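Local coordinates for oligopeptide-binding protein AppA (Bacillus subtilis, PDB 1XOC) that binds oligopeptides for an ABC transport system that can replace the Opp permease in sporulation and genetic competence, at residues Phe431-Ile436 with Trp444-Glu449; Arg119-Glu124 with Gln427-His432. All blocks are in the same frame, centred on the assembly; numbering follows the deposited sequence.

Interaction 1 of 2, residues Phe431-Ile436 with Trp444-Glu449. With ZN (zinc ion), chain K.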
loop_
_atom_site.group_PDB
_atom_site.type_symbol
_atom_site.label_atom_id
_atom_site.label_comp_id
_atom_site.label_asym_id
_atom_site.label_seq_id
_atom_site.Cartn_x
_atom_site.Cartn_y
_atom_site.Cartn_z
ATOM N N PHE A 431 -0.411 -11.540 -6.747
ATOM C CA PHE A 431 -1.195 -12.586 -7.443
ATOM C C PHE A 431 -0.506 -13.921 -7.703
ATOM O O PHE A 431 -1.171 -14.908 -8.071
ATOM C CB PHE A 431 -1.759 -12.041 -8.754
ATOM C CG PHE A 431 -2.735 -10.889 -8.581
ATOM C CD1 PHE A 431 -3.966 -11.078 -7.975
ATOM C CD2 PHE A 431 -2.411 -9.618 -9.020
ATOM C CE1 PHE A 431 -4.854 -10.006 -7.825
ATOM C CE2 PHE A 431 -3.302 -8.550 -8.846
ATOM C CZ PHE A 431 -4.531 -8.776 -8.267
ATOM N N HIS A 432 0.813 -14.004 -7.563
ATOM C CA HIS A 432 1.469 -15.309 -7.718
ATOM C C HIS A 432 1.081 -16.231 -6.534
ATOM O O HIS A 432 1.048 -15.807 -5.394
ATOM C CB HIS A 432 2.977 -15.146 -7.846
ATOM C CG HIS A 432 3.661 -16.385 -8.310
ATOM N ND1 HIS A 432 4.079 -16.574 -9.613
ATOM C CD2 HIS A 432 4.019 -17.500 -7.642
ATOM C CE1 HIS A 432 4.651 -17.756 -9.718
ATOM N NE2 HIS A 432 4.618 -18.348 -8.541
ATOM N N SER A 433 0.746 -17.485 -6.813
ATOM C CA SER A 433 0.262 -18.392 -5.761
ATOM C C SER A 433 1.281 -18.701 -4.667
ATOM O O SER A 433 0.918 -19.131 -3.567
ATOM C CB SER A 433 -0.238 -19.698 -6.376
ATOM O OG SER A 433 0.795 -20.427 -6.971
ATOM N N SER A 434 2.558 -18.528 -4.972
ATOM C CA SER A 434 3.631 -18.671 -3.982
ATOM C C SER A 434 3.521 -17.642 -2.852
ATOM O O SER A 434 4.162 -17.828 -1.803
ATOM C CB SER A 434 5.014 -18.551 -4.643
ATOM O OG SER A 434 5.312 -17.221 -5.041
ATOM N N GLN A 435 2.738 -16.582 -3.062
ATOM C CA GLN A 435 2.632 -15.480 -2.096
ATOM C C GLN A 435 1.442 -15.590 -1.167
ATOM O O GLN A 435 1.185 -14.692 -0.394
ATOM C CB GLN A 435 2.617 -14.140 -2.839
ATOM C CG GLN A 435 3.891 -13.917 -3.658
ATOM C CD GLN A 435 5.162 -14.105 -2.847
ATOM O OE1 GLN A 435 6.043 -14.955 -3.172
ATOM N NE2 GLN A 435 5.272 -13.326 -1.786
ATOM N N ILE A 436 0.736 -16.713 -1.226
ATOM C CA ILE A 436 -0.381 -16.938 -0.340
ATOM C C ILE A 436 0.082 -17.212 1.096
ATOM O O ILE A 436 -0.410 -16.588 2.045
ATOM C CB ILE A 436 -1.240 -18.121 -0.842
ATOM C CG1 ILE A 436 -1.910 -17.790 -2.185
ATOM C CG2 ILE A 436 -2.315 -18.467 0.187
ATOM C CD1 ILE A 436 -2.589 -19.032 -2.825
ATOM N N TRP A 444 -6.063 -15.986 -1.792
ATOM C CA TRP A 444 -5.827 -17.369 -2.196
ATOM C C TRP A 444 -6.071 -17.633 -3.679
ATOM O O TRP A 444 -6.582 -18.684 -4.073
ATOM C CB TRP A 444 -6.644 -18.317 -1.316
ATOM C CG TRP A 444 -6.106 -18.400 0.056
ATOM C CD1 TRP A 444 -6.008 -17.382 0.976
ATOM C CD2 TRP A 444 -5.523 -19.541 0.654
ATOM N NE1 TRP A 444 -5.428 -17.848 2.131
ATOM C CE2 TRP A 444 -5.107 -19.170 1.956
ATOM C CE3 TRP A 444 -5.312 -20.862 0.220
ATOM C CZ2 TRP A 444 -4.493 -20.070 2.828
ATOM C CZ3 TRP A 444 -4.699 -21.762 1.090
ATOM C CH2 TRP A 444 -4.294 -21.357 2.379
ATOM N N TYR A 445 -5.639 -16.686 -4.496
ATOM C CA TYR A 445 -5.720 -16.806 -5.937
ATOM C C TYR A 445 -4.581 -17.646 -6.503
ATOM O O TYR A 445 -3.423 -17.438 -6.193
ATOM C CB TYR A 445 -5.662 -15.407 -6.556
ATOM C CG TYR A 445 -5.590 -15.415 -8.056
ATOM C CD1 TYR A 445 -6.625 -15.903 -8.809
ATOM C CD2 TYR A 445 -4.478 -14.919 -8.719
ATOM C CE1 TYR A 445 -6.562 -15.896 -10.200
ATOM C CE2 TYR A 445 -4.413 -14.881 -10.091
ATOM C CZ TYR A 445 -5.457 -15.366 -10.827
ATOM O OH TYR A 445 -5.371 -15.341 -12.197
ATOM N N LYS A 446 -4.924 -18.606 -7.360
ATOM C CA LYS A 446 -3.924 -19.386 -8.077
ATOM C C LYS A 446 -4.343 -19.692 -9.505
ATOM O O LYS A 446 -5.322 -20.411 -9.729
ATOM C CB LYS A 446 -3.651 -20.707 -7.370
ATOM C CG LYS A 446 -2.797 -21.645 -8.224
ATOM C CD LYS A 446 -2.085 -22.677 -7.398
ATOM C CE LYS A 446 -1.083 -23.433 -8.234
ATOM N NZ LYS A 446 -0.389 -24.470 -7.434
ATOM N N ASN A 447 -3.579 -19.185 -10.466
ATOM C CA ASN A 447 -3.721 -19.595 -11.853
ATOM C C ASN A 447 -2.324 -20.015 -12.266
ATOM O O ASN A 447 -1.445 -19.179 -12.366
ATOM C CB ASN A 447 -4.273 -18.443 -12.711
ATOM C CG ASN A 447 -4.292 -18.751 -14.182
ATOM O OD1 ASN A 447 -3.465 -19.505 -14.671
ATOM N ND2 ASN A 447 -5.249 -18.170 -14.906
ATOM N N ALA A 448 -2.114 -21.312 -12.483
ATOM C CA ALA A 448 -0.790 -21.817 -12.757
ATOM C C ALA A 448 -0.181 -21.195 -14.018
ATOM O O ALA A 448 1.025 -21.013 -14.099
ATOM C CB ALA A 448 -0.825 -23.337 -12.881
ATOM N N GLU A 449 -1.011 -20.887 -15.009
ATOM C CA GLU A 449 -0.524 -20.277 -16.238
ATOM C C GLU A 449 -0.084 -18.834 -15.960
ATOM O O GLU A 449 0.957 -18.391 -16.420
ATOM C CB GLU A 449 -1.574 -20.389 -17.355
ATOM C CG GLU A 449 -1.886 -21.851 -17.740
ATOM C CD GLU A 449 -2.720 -21.990 -19.025
ATOM O OE1 GLU A 449 -2.979 -20.953 -19.683
ATOM O OE2 GLU A 449 -3.121 -23.135 -19.398
HETATM ZN ZN ZN K . -3.367 -21.893 -21.373
HETATM O O HOH W 1 -1.777 -17.164 -9.661
HETATM O O HOH W 2 -2.118 -23.151 -22.333
#

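Interaction 2 of 2, residues Arg119-Glu124 with Gln427-His432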
loop_
_atom_site.group_PDB
_atom_site.type_symbol
_atom_site.label_atom_id
_atom_site.label_comp_id
_atom_site.label_asym_id
_atom_site.label_seq_id
_atom_site.Cartn_x
_atom_site.Cartn_y
_atom_site.Cartn_z
ATOM N N ARG A 119 7.112 -9.746 4.024
ATOM C CA ARG A 119 7.817 -9.027 2.958
ATOM C C ARG A 119 8.880 -9.859 2.264
ATOM O O ARG A 119 9.772 -9.304 1.594
ATOM C CB ARG A 119 8.420 -7.722 3.506
ATOM C CG ARG A 119 7.387 -6.705 3.960
ATOM C CD ARG A 119 6.462 -6.325 2.856
ATOM N NE ARG A 119 5.756 -5.096 3.134
ATOM C CZ ARG A 119 4.987 -4.494 2.235
ATOM N NH1 ARG A 119 4.899 -4.976 1.004
ATOM N NH2 ARG A 119 4.355 -3.395 2.561
ATOM N N GLY A 120 8.773 -11.181 2.349
ATOM C CA GLY A 120 9.780 -12.055 1.734
ATOM C C GLY A 120 9.997 -11.840 0.242
ATOM O O GLY A 120 11.125 -11.962 -0.217
ATOM N N SER A 121 8.923 -11.524 -0.481
ATOM C CA SER A 121 8.924 -11.307 -1.945
ATOM C C SER A 121 9.946 -10.260 -2.377
ATOM O O SER A 121 10.588 -10.382 -3.420
ATOM C CB SER A 121 7.540 -10.832 -2.412
ATOM O OG SER A 121 7.333 -11.222 -3.770
ATOM N N THR A 122 10.098 -9.240 -1.558
ATOM C CA THR A 122 10.993 -8.148 -1.843
ATOM C C THR A 122 12.473 -8.543 -1.843
ATOM O O THR A 122 13.314 -7.867 -2.478
ATOM C CB THR A 122 10.718 -7.035 -0.826
ATOM O OG1 THR A 122 9.316 -6.684 -0.894
ATOM C CG2 THR A 122 11.582 -5.799 -1.108
ATOM N N TYR A 123 12.812 -9.622 -1.131
ATOM C CA TYR A 123 14.202 -10.026 -0.888
ATOM C C TYR A 123 14.543 -11.391 -1.448
ATOM O O TYR A 123 15.708 -11.793 -1.408
ATOM C CB TYR A 123 14.568 -9.956 0.624
ATOM C CG TYR A 123 14.184 -8.622 1.230
ATOM C CD1 TYR A 123 12.953 -8.463 1.859
ATOM C CD2 TYR A 123 14.992 -7.467 1.050
ATOM C CE1 TYR A 123 12.552 -7.252 2.372
ATOM C CE2 TYR A 123 14.576 -6.226 1.554
ATOM C CZ TYR A 123 13.350 -6.138 2.224
ATOM O OH TYR A 123 12.923 -4.903 2.697
ATOM N N GLU A 124 13.561 -12.115 -1.976
ATOM C CA GLU A 124 13.846 -13.502 -2.353
ATOM C C GLU A 124 14.819 -13.685 -3.526
ATOM O O GLU A 124 15.329 -14.787 -3.752
ATOM C CB GLU A 124 12.583 -14.301 -2.576
ATOM C CG GLU A 124 11.660 -13.779 -3.580
ATOM C CD GLU A 124 10.498 -14.746 -3.797
ATOM O OE1 GLU A 124 10.435 -15.745 -3.043
ATOM O OE2 GLU A 124 9.674 -14.542 -4.709
ATOM N N GLN A 427 3.108 -7.665 -10.656
ATOM C CA GLN A 427 1.929 -8.250 -10.016
ATOM C C GLN A 427 2.238 -9.518 -9.226
ATOM O O GLN A 427 1.361 -10.054 -8.560
ATOM C CB GLN A 427 0.906 -8.633 -11.090
ATOM C CG GLN A 427 0.439 -7.497 -11.977
ATOM C CD GLN A 427 -0.047 -6.348 -11.201
ATOM O OE1 GLN A 427 0.383 -5.202 -11.422
ATOM N NE2 GLN A 427 -0.929 -6.622 -10.243
ATOM N N TYR A 428 3.461 -10.013 -9.341
ATOM C CA TYR A 428 3.889 -11.238 -8.670
ATOM C C TYR A 428 3.594 -11.176 -7.156
ATOM O O TYR A 428 3.116 -12.143 -6.578
ATOM C CB TYR A 428 5.377 -11.445 -8.925
ATOM C CG TYR A 428 6.000 -12.643 -8.269
ATOM C CD1 TYR A 428 6.200 -13.830 -8.958
ATOM C CD2 TYR A 428 6.450 -12.565 -6.953
ATOM C CE1 TYR A 428 6.811 -14.912 -8.340
ATOM C CE2 TYR A 428 7.056 -13.637 -6.340
ATOM C CZ TYR A 428 7.220 -14.805 -7.029
ATOM O OH TYR A 428 7.843 -15.870 -6.403
ATOM N N ASP A 429 3.891 -10.040 -6.519
ATOM C CA ASP A 429 3.796 -9.931 -5.065
ATOM C C ASP A 429 2.380 -10.177 -4.573
ATOM O O ASP A 429 2.185 -10.663 -3.462
ATOM C CB ASP A 429 4.286 -8.540 -4.572
ATOM C CG ASP A 429 5.799 -8.367 -4.655
ATOM O OD1 ASP A 429 6.506 -9.353 -4.962
ATOM O OD2 ASP A 429 6.311 -7.226 -4.382
ATOM N N ILE A 430 1.399 -9.825 -5.394
ATOM C CA ILE A 430 -0.006 -9.858 -5.007
ATOM C C ILE A 430 -0.763 -11.074 -5.559
ATOM O O ILE A 430 -1.655 -11.580 -4.895
ATOM C CB ILE A 430 -0.702 -8.532 -5.453
ATOM C CG1 ILE A 430 -0.110 -7.344 -4.653
ATOM C CG2 ILE A 430 -2.196 -8.612 -5.268
ATOM C CD1 ILE A 430 -0.592 -5.965 -5.159
ATOM N N PHE A 431 -0.411 -11.540 -6.747
ATOM C CA PHE A 431 -1.195 -12.586 -7.443
ATOM C C PHE A 431 -0.506 -13.921 -7.703
ATOM O O PHE A 431 -1.171 -14.908 -8.071
ATOM C CB PHE A 431 -1.759 -12.041 -8.754
ATOM C CG PHE A 431 -2.735 -10.889 -8.581
ATOM C CD1 PHE A 431 -3.966 -11.078 -7.975
ATOM C CD2 PHE A 431 -2.411 -9.618 -9.020
ATOM C CE1 PHE A 431 -4.854 -10.006 -7.825
ATOM C CE2 PHE A 431 -3.302 -8.550 -8.846
ATOM C CZ PHE A 431 -4.531 -8.776 -8.267
ATOM N N HIS A 432 0.813 -14.004 -7.563
ATOM C CA HIS A 432 1.469 -15.309 -7.718
ATOM C C HIS A 432 1.081 -16.231 -6.534
ATOM O O HIS A 432 1.048 -15.807 -5.394
ATOM C CB HIS A 432 2.977 -15.146 -7.846
ATOM C CG HIS A 432 3.661 -16.385 -8.310
ATOM N ND1 HIS A 432 4.079 -16.574 -9.613
ATOM C CD2 HIS A 432 4.019 -17.500 -7.642
ATOM C CE1 HIS A 432 4.651 -17.756 -9.718
ATOM N NE2 HIS A 432 4.618 -18.348 -8.541
#

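Interaction 1 of 2, residues Phe431-Ile436 with Trp444-Glu449
Ile436 and Trp444 close the connection between helix 428-431 and helix 448-457, a chain reversal in which the turn after the first helix packs against the extended approach to the second. The branched side chain of Ile436 has two separate tasks. With CG1 beside the backbone N (chi1 -66°), the Ile436 CG2 methyl is set over the Trp444 indole, 3.5 Å from the centroid of the five-membered ring and 16° off its normal, a clear CH-pi contact. CG1 and CD1 lie along the backbone instead, Ile436 CD1 coming 3.8 Å from Tyr445 O. Ser433 and Lys446 add a second apolar contact: Ser433 CB rests on the aliphatic shaft of Lys446, 3.7 Å from its CD, while Ser433 OG bonds to Asp451 in the following helix. Deeper in the protein, Phe431 and Tyr445 meet with their rings nearly perpendicular (89°), and Phe431 CD1 approaches Tyr445 CD2 to 3.9 Å. At its far end the tyrosine hydroxyl bonds to Asp480 of helix 463-480. A water joins the backbones by hydrogen bonds to Phe431 O and Asn447 N. Asn447 is the N-cap of helix 448-457, its OD1 accepting from Ala450 N and, weakly, from Glu449 N. In the first turn of that helix, Glu449 chelates a zinc ion through both carboxylate oxygens, with Glu449 OE1 at 2.0 Å and a water as a further ligand.

Interaction 2 of 2, residues Arg119-Glu124 with Gln427-His432
Tyr428 and Glu124 meet between the two lobes of a type 2 periplasmic-binding-protein fold, where the loop before strand 126-133 faces the short helix 428-431. Their side chains approach from opposite directions. The CB of Tyr428 points toward the loop, and with CG anti to the backbone N (chi1 178°) the CD2/CE2 edge is brought to Ser121 and the hydroxyl to Glu124. CB of His432, one helical turn on, lies 3.6 Å above one face of the Tyr428 ring, offset toward the rim; Lys458 makes a cation-pi contact with the same ring. Farther along, Ser121 OG lies in the ring plane, 3.5 Å from Tyr428 CE2. Tyr428 CE2 also approaches Glu124 OE2 at 3.2 Å, and then the hydroxyl donates to that same oxygen, a bond that would probably lower the charge density on the carboxylate. The carboxylate plane is turned 58° from the ring plane. Beside this bond, Ser121 OG donates to Asp429 OD1; the modelled length of 2.4 Å is too short to be trusted in detail. Glu124 OE2 and Asp429 OD1 are 6.1 Å apart. The long Glu124 chain, extended beyond CG, receives Tyr428 OH on the syn lone pair of OE2 at 2.8 Å.

In the fold
Interaction 1 and interaction 2 share Phe431 and His432, and their centres are 11 Å apart. They also touch directly: Ser434 OG lies 3.2 Å from Tyr428 OH, probably a hydrogen bond, and Gln435 NE2 packs 3.4 Å from Ser121 CB. The turn folded in interaction 1 therefore backs the polar seam of interaction 2, an example of one short helix serving both within a lobe and between lobes. That seam borders the binding cleft: Arg119 NH1 hydrogen-bonds to the backbone of the bound peptide, and Ile430 packs on one of its polar side chains. The proximity is consistent with a seam that accompanies lobe closure over the ligand.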